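Local coordinates for GDSL-like Lipase (PDB 3P94), which is a serine hydrolase of the GDSL-like lipase family, with a flavodoxin-like fold, and may act as a lysophospholipase, at residues C120-P132 with G171-P183. Sequence-based numbering, arbitrary orientation.
Sequences CSVLPAYDFPWRP and GLPANLSKDGVHP
Phe128 and Val181 meet where two loops of an SGNH-type flavodoxin-like hydrolase pack beside the His-Asp part of its probable catalytic triad, a worked example of loops joined by apolar packing and bridging waters. Val181 CG2 lies against Phe128 CD1, Ala125 CB and the carbonyl oxygen of Asp127. The other methyl, CG1, is opposite the backbone N (chi1 -177°), which places it over one face of the His182 imidazole. In one of the two conformers of Trp130, CG1 also lies in the indole plane, 3.9 Å from Trp130 CH2; in that conformer Trp130 CZ3 is 3.7 Å from His182 CE1, near the plane of the imidazole, and Phe128 CB covers one indole face.

OD1 of Asp179 makes an Asx turn with Val181 N, which meets it from above the carboxylate plane, and also accepts from His182 N on a syn lone pair; a chi1 of 63° sets CG between the backbone N and carbonyl carbon. OD2 takes His182 ND1 at 2.7 Å, almost in the imidazole plane; on the far side of that ring NE2 is hydrogen-bonded to Ser31. Replacing Asp179 by an alanine is likely to leave ND1 without its acceptor and the ring less firmly fixed in rotation, and to deprive Val181 N and His182 N of OD1.

Farther along, Leu123 CD2 abuts Pro183 CG, and Leu172 CG rests 3.4 Å from Pro124 O. Between the backbones, one water donates to Asp127 O and Asp179 O, and another accepts from Tyr126 N and Leu172 N while donating to Gly180 O. A third water donates to Val181 O and, at 2.7 Å from its oxygen, to Pro124 O.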
loop_
_atom_site.group_PDB
_atom_site.type_symbol
_atom_site.label_atom_id
_atom_site.label_comp_id
_atom_site.label_asym_id
_atom_site.label_seq_id
_atom_site.Cartn_x
_atom_site.Cartn_y
_atom_site.Cartn_z
ATOM N N CYS A 120 -0.489 6.039 2.476
ATOM C CA CYS A 120 -0.278 6.497 1.105
ATOM C C CYS A 120 -1.597 6.629 0.390
ATOM O O CYS A 120 -2.451 5.750 0.500
ATOM C CB CYS A 120 0.640 5.546 0.343
ATOM S SG CYS A 120 2.278 5.342 1.080
ATOM N N SER A 121 -1.715 7.678 -0.431
ATOM C CA SER A 121 -2.858 7.879 -1.311
ATOM C C SER A 121 -2.918 6.725 -2.277
ATOM O O SER A 121 -1.878 6.361 -2.836
ATOM C CB SER A 121 -2.674 9.170 -2.108
ATOM O OG SER A 121 -1.586 9.038 -3.011
ATOM N N VAL A 122 -4.110 6.163 -2.501
ATOM C CA VAL A 122 -4.290 5.125 -3.515
ATOM C C VAL A 122 -3.935 5.807 -4.846
ATOM O O VAL A 122 -4.294 6.975 -5.052
ATOM C CB VAL A 122 -5.724 4.518 -3.484
ATOM C CG1 VAL A 122 -5.929 3.510 -4.613
ATOM C CG2 VAL A 122 -6.011 3.865 -2.132
ATOM N N LEU A 123 -3.155 5.121 -5.700
ATOM C CA LEU A 123 -2.725 5.693 -6.972
ATOM C C LEU A 123 -3.922 5.955 -7.911
ATOM O O LEU A 123 -4.943 5.256 -7.828
ATOM C CB LEU A 123 -1.703 4.779 -7.658
ATOM C CG LEU A 123 -0.220 5.124 -7.482
ATOM C CD1 LEU A 123 0.184 5.190 -6.017
ATOM C CD2 LEU A 123 0.663 4.126 -8.205
ATOM N N PRO A 124 -3.803 6.956 -8.818
ATOM C CA PRO A 124 -4.874 7.173 -9.805
ATOM C C PRO A 124 -5.062 5.928 -10.680
ATOM O O PRO A 124 -4.102 5.203 -10.941
ATOM C CB PRO A 124 -4.360 8.350 -10.642
ATOM C CG PRO A 124 -3.254 8.945 -9.874
ATOM C CD PRO A 124 -2.659 7.861 -9.059
ATOM N N ALA A 125 -6.307 5.644 -11.055
ATOM C CA ALA A 125 -6.669 4.539 -11.939
ATOM C C ALA A 125 -7.954 4.901 -12.641
ATOM O O ALA A 125 -8.952 5.192 -11.984
ATOM C CB ALA A 125 -6.816 3.232 -11.177
ATOM N N TYR A 126 -7.925 4.905 -13.972
ATOM C CA TYR A 126 -9.100 5.231 -14.780
ATOM C C TYR A 126 -9.895 3.971 -15.129
ATOM O O TYR A 126 -11.116 4.041 -15.288
ATOM C CB TYR A 126 -8.671 5.967 -16.059
ATOM C CG TYR A 126 -9.828 6.382 -16.941
ATOM C CD1 TYR A 126 -10.663 7.436 -16.579
ATOM C CD2 TYR A 126 -10.064 5.749 -18.159
ATOM C CE1 TYR A 126 -11.716 7.836 -17.397
ATOM C CE2 TYR A 126 -11.110 6.139 -18.985
ATOM C CZ TYR A 126 -11.935 7.185 -18.601
ATOM O OH TYR A 126 -12.974 7.573 -19.405
ATOM N N ASP A 127 -9.200 2.823 -15.272
ATOM C CA ASP A 127 -9.820 1.542 -15.628
ATOM C C ASP A 127 -8.909 0.370 -15.276
ATOM O O ASP A 127 -7.678 0.519 -15.253
ATOM C CB ASP A 127 -10.140 1.525 -17.141
ATOM C CG ASP A 127 -10.997 0.361 -17.597
ATOM O OD1 ASP A 127 -12.097 0.182 -17.033
ATOM O OD2 ASP A 127 -10.567 -0.374 -18.523
ATOM N N PHE A 128 -9.516 -0.787 -14.989
ATOM C CA PHE A 128 -8.794 -2.023 -14.700
ATOM C C PHE A 128 -8.856 -2.908 -15.933
ATOM O O PHE A 128 -9.932 -3.415 -16.242
ATOM C CB PHE A 128 -9.387 -2.748 -13.481
ATOM C CG PHE A 128 -9.482 -1.949 -12.219
ATOM C CD1 PHE A 128 -8.350 -1.411 -11.641
ATOM C CD2 PHE A 128 -10.698 -1.800 -11.568
ATOM C CE1 PHE A 128 -8.436 -0.695 -10.465
ATOM C CE2 PHE A 128 -10.786 -1.093 -10.383
ATOM C CZ PHE A 128 -9.649 -0.559 -9.827
ATOM N N PRO A 129 -7.770 -3.073 -16.708
ATOM C CA PRO A 129 -7.865 -3.914 -17.917
ATOM C C PRO A 129 -8.342 -5.347 -17.618
ATOM O O PRO A 129 -9.056 -5.931 -18.432
ATOM C CB PRO A 129 -6.436 -3.899 -18.466
ATOM C CG PRO A 129 -5.827 -2.637 -17.910
ATOM C CD PRO A 129 -6.408 -2.523 -16.535
ATOM N N TRP A 130 -7.966 -5.868 -16.422
ATOM C CA TRP A 130 -8.290 -7.207 -15.911
ATOM C C TRP A 130 -9.729 -7.282 -15.349
ATOM O O TRP A 130 -10.263 -8.384 -15.196
ATOM C CB TRP A 130 -7.256 -7.667 -14.851
ATOM C CG TRP A 130 -7.387 -7.062 -13.479
ATOM C CD1 TRP A 130 -8.097 -7.562 -12.425
ATOM C CD2 TRP A 130 -6.725 -5.884 -12.991
ATOM N NE1 TRP A 130 -7.959 -6.743 -11.328
ATOM C CE2 TRP A 130 -7.116 -5.708 -11.645
ATOM C CE3 TRP A 130 -5.854 -4.945 -13.572
ATOM C CZ2 TRP A 130 -6.667 -4.632 -10.870
ATOM C CZ3 TRP A 130 -5.402 -3.886 -12.801
ATOM C CH2 TRP A 130 -5.804 -3.738 -11.466
ATOM N N ARG A 131 -10.353 -6.123 -15.029
ATOM C CA ARG A 131 -11.730 -6.038 -14.509
ATOM C C ARG A 131 -12.426 -4.807 -15.162
ATOM O O ARG A 131 -12.581 -3.769 -14.518
ATOM C CB ARG A 131 -11.729 -5.974 -12.969
ATOM C CG ARG A 131 -13.082 -6.318 -12.329
ATOM C CD ARG A 131 -13.155 -7.747 -11.808
ATOM N NE ARG A 131 -12.177 -7.983 -10.745
ATOM C CZ ARG A 131 -11.590 -9.150 -10.504
ATOM N NH1 ARG A 131 -11.882 -10.214 -11.242
ATOM N NH2 ARG A 131 -10.701 -9.261 -9.529
ATOM N N PRO A 132 -12.767 -4.875 -16.470
ATOM C CA PRO A 132 -13.333 -3.695 -17.156
ATOM C C PRO A 132 -14.679 -3.180 -16.627
ATOM O O PRO A 132 -15.446 -3.922 -16.014
ATOM C CB PRO A 132 -13.489 -4.178 -18.604
ATOM C CG PRO A 132 -13.553 -5.659 -18.508
ATOM C CD PRO A 132 -12.612 -6.009 -17.407
ATOM N N GLY A 171 -6.530 9.352 -13.905
ATOM C CA GLY A 171 -5.901 8.069 -14.166
ATOM C C GLY A 171 -4.404 8.264 -14.213
ATOM O O GLY A 171 -3.912 9.364 -13.913
ATOM N N LEU A 172 -3.666 7.211 -14.577
ATOM C CA LEU A 172 -2.213 7.297 -14.731
ATOM C C LEU A 172 -1.855 7.481 -16.210
ATOM O O LEU A 172 -2.364 6.742 -17.043
ATOM C CB LEU A 172 -1.498 6.050 -14.172
ATOM C CG LEU A 172 -1.280 5.985 -12.673
ATOM C CD1 LEU A 172 -0.856 4.605 -12.254
ATOM C CD2 LEU A 172 -0.233 6.992 -12.218
ATOM N N PRO A 173 -0.983 8.436 -16.573
ATOM C CA PRO A 173 -0.610 8.562 -17.995
ATOM C C PRO A 173 0.313 7.417 -18.425
ATOM O O PRO A 173 0.943 6.789 -17.570
ATOM C CB PRO A 173 0.076 9.929 -18.070
ATOM C CG PRO A 173 0.556 10.204 -16.687
ATOM C CD PRO A 173 -0.277 9.421 -15.723
ATOM N N ALA A 174 0.374 7.141 -19.738
ATOM C CA ALA A 174 1.150 6.053 -20.352
ATOM C C ALA A 174 2.629 6.026 -19.938
ATOM O O ALA A 174 3.171 4.940 -19.765
ATOM C CB ALA A 174 1.055 6.132 -21.861
ATOM N N ASN A 175 3.273 7.199 -19.745
ATOM C CA ASN A 175 4.686 7.254 -19.341
ATOM C C ASN A 175 4.885 6.787 -17.898
ATOM O O ASN A 175 5.971 6.308 -17.566
ATOM C CB ASN A 175 5.265 8.659 -19.523
ATOM C CG ASN A 175 4.637 9.719 -18.657
ATOM O OD1 ASN A 175 3.436 9.960 -18.713
ATOM N ND2 ASN A 175 5.451 10.425 -17.882
ATOM N N LEU A 176 3.837 6.876 -17.057
ATOM C CA LEU A 176 3.932 6.452 -15.658
ATOM C C LEU A 176 3.393 5.050 -15.420
ATOM O O LEU A 176 3.623 4.509 -14.339
ATOM C CB LEU A 176 3.197 7.444 -14.729
ATOM C CG LEU A 176 3.736 8.896 -14.690
ATOM C CD1 LEU A 176 3.157 9.651 -13.495
ATOM C CD2 LEU A 176 5.266 8.930 -14.616
ATOM N N SER A 177 2.701 4.449 -16.407
ATOM C CA SER A 177 2.083 3.133 -16.230
ATOM C C SER A 177 1.773 2.455 -17.552
ATOM O O SER A 177 1.269 3.104 -18.466
ATOM C CB SER A 177 0.788 3.286 -15.432
ATOM O OG SER A 177 0.177 2.048 -15.109
ATOM N N LYS A 178 2.036 1.137 -17.647
ATOM C CA LYS A 178 1.730 0.377 -18.866
ATOM C C LYS A 178 0.245 -0.024 -18.926
ATOM O O LYS A 178 -0.327 -0.021 -20.018
ATOM C CB LYS A 178 2.616 -0.864 -18.998
ATOM C CG LYS A 178 3.991 -0.568 -19.597
ATOM C CD LYS A 178 4.536 -1.746 -20.407
ATOM C CE LYS A 178 4.010 -1.777 -21.828
ATOM N NZ LYS A 178 3.499 -3.123 -22.185
ATOM N N ASP A 179 -0.380 -0.346 -17.768
ATOM C CA ASP A 179 -1.786 -0.746 -17.735
ATOM C C ASP A 179 -2.706 0.366 -17.175
ATOM O O ASP A 179 -3.916 0.141 -17.023
ATOM C CB ASP A 179 -1.964 -2.052 -16.913
ATOM C CG ASP A 179 -1.598 -1.957 -15.438
ATOM O OD1 ASP A 179 -0.956 -0.953 -15.040
ATOM O OD2 ASP A 179 -1.923 -2.897 -14.688
ATOM N N GLY A 180 -2.123 1.521 -16.841
ATOM C CA GLY A 180 -2.847 2.646 -16.251
ATOM C C GLY A 180 -3.156 2.484 -14.766
ATOM O O GLY A 180 -3.924 3.272 -14.216
ATOM N N VAL A 181 -2.571 1.459 -14.097
ATOM C CA VAL A 181 -2.780 1.164 -12.667
ATOM C C VAL A 181 -1.414 0.942 -11.956
ATOM O O VAL A 181 -1.172 1.503 -10.877
ATOM C CB VAL A 181 -3.723 -0.068 -12.431
ATOM C CG1 VAL A 181 -3.988 -0.299 -10.937
ATOM C CG2 VAL A 181 -5.045 0.076 -13.174
ATOM N N HIS A 182 -0.556 0.091 -12.549
ATOM C CA HIS A 182 0.746 -0.274 -11.989
ATOM C C HIS A 182 1.848 0.536 -12.639
ATOM O O HIS A 182 1.936 0.651 -13.868
ATOM C CB HIS A 182 0.975 -1.771 -12.108
ATOM C CG HIS A 182 -0.123 -2.509 -11.425
ATOM N ND1 HIS A 182 -1.278 -2.843 -12.097
ATOM C CD2 HIS A 182 -0.279 -2.793 -10.115
ATOM C CE1 HIS A 182 -2.088 -3.348 -11.183
ATOM N NE2 HIS A 182 -1.516 -3.362 -9.981
ATOM N N PRO A 183 2.661 1.182 -11.801
ATOM C CA PRO A 183 3.679 2.091 -12.339
ATOM C C PRO A 183 4.827 1.415 -13.065
ATOM O O PRO A 183 5.160 0.259 -12.827
ATOM C CB PRO A 183 4.218 2.829 -11.098
ATOM C CG PRO A 183 3.428 2.355 -9.946
ATOM C CD PRO A 183 2.668 1.150 -10.323
HETATM O O HOH W 1 -3.234 2.860 -9.940
HETATM O O HOH W 2 -5.436 4.857 -15.428
HETATM O O HOH W 3 -6.276 1.560 -17.320
#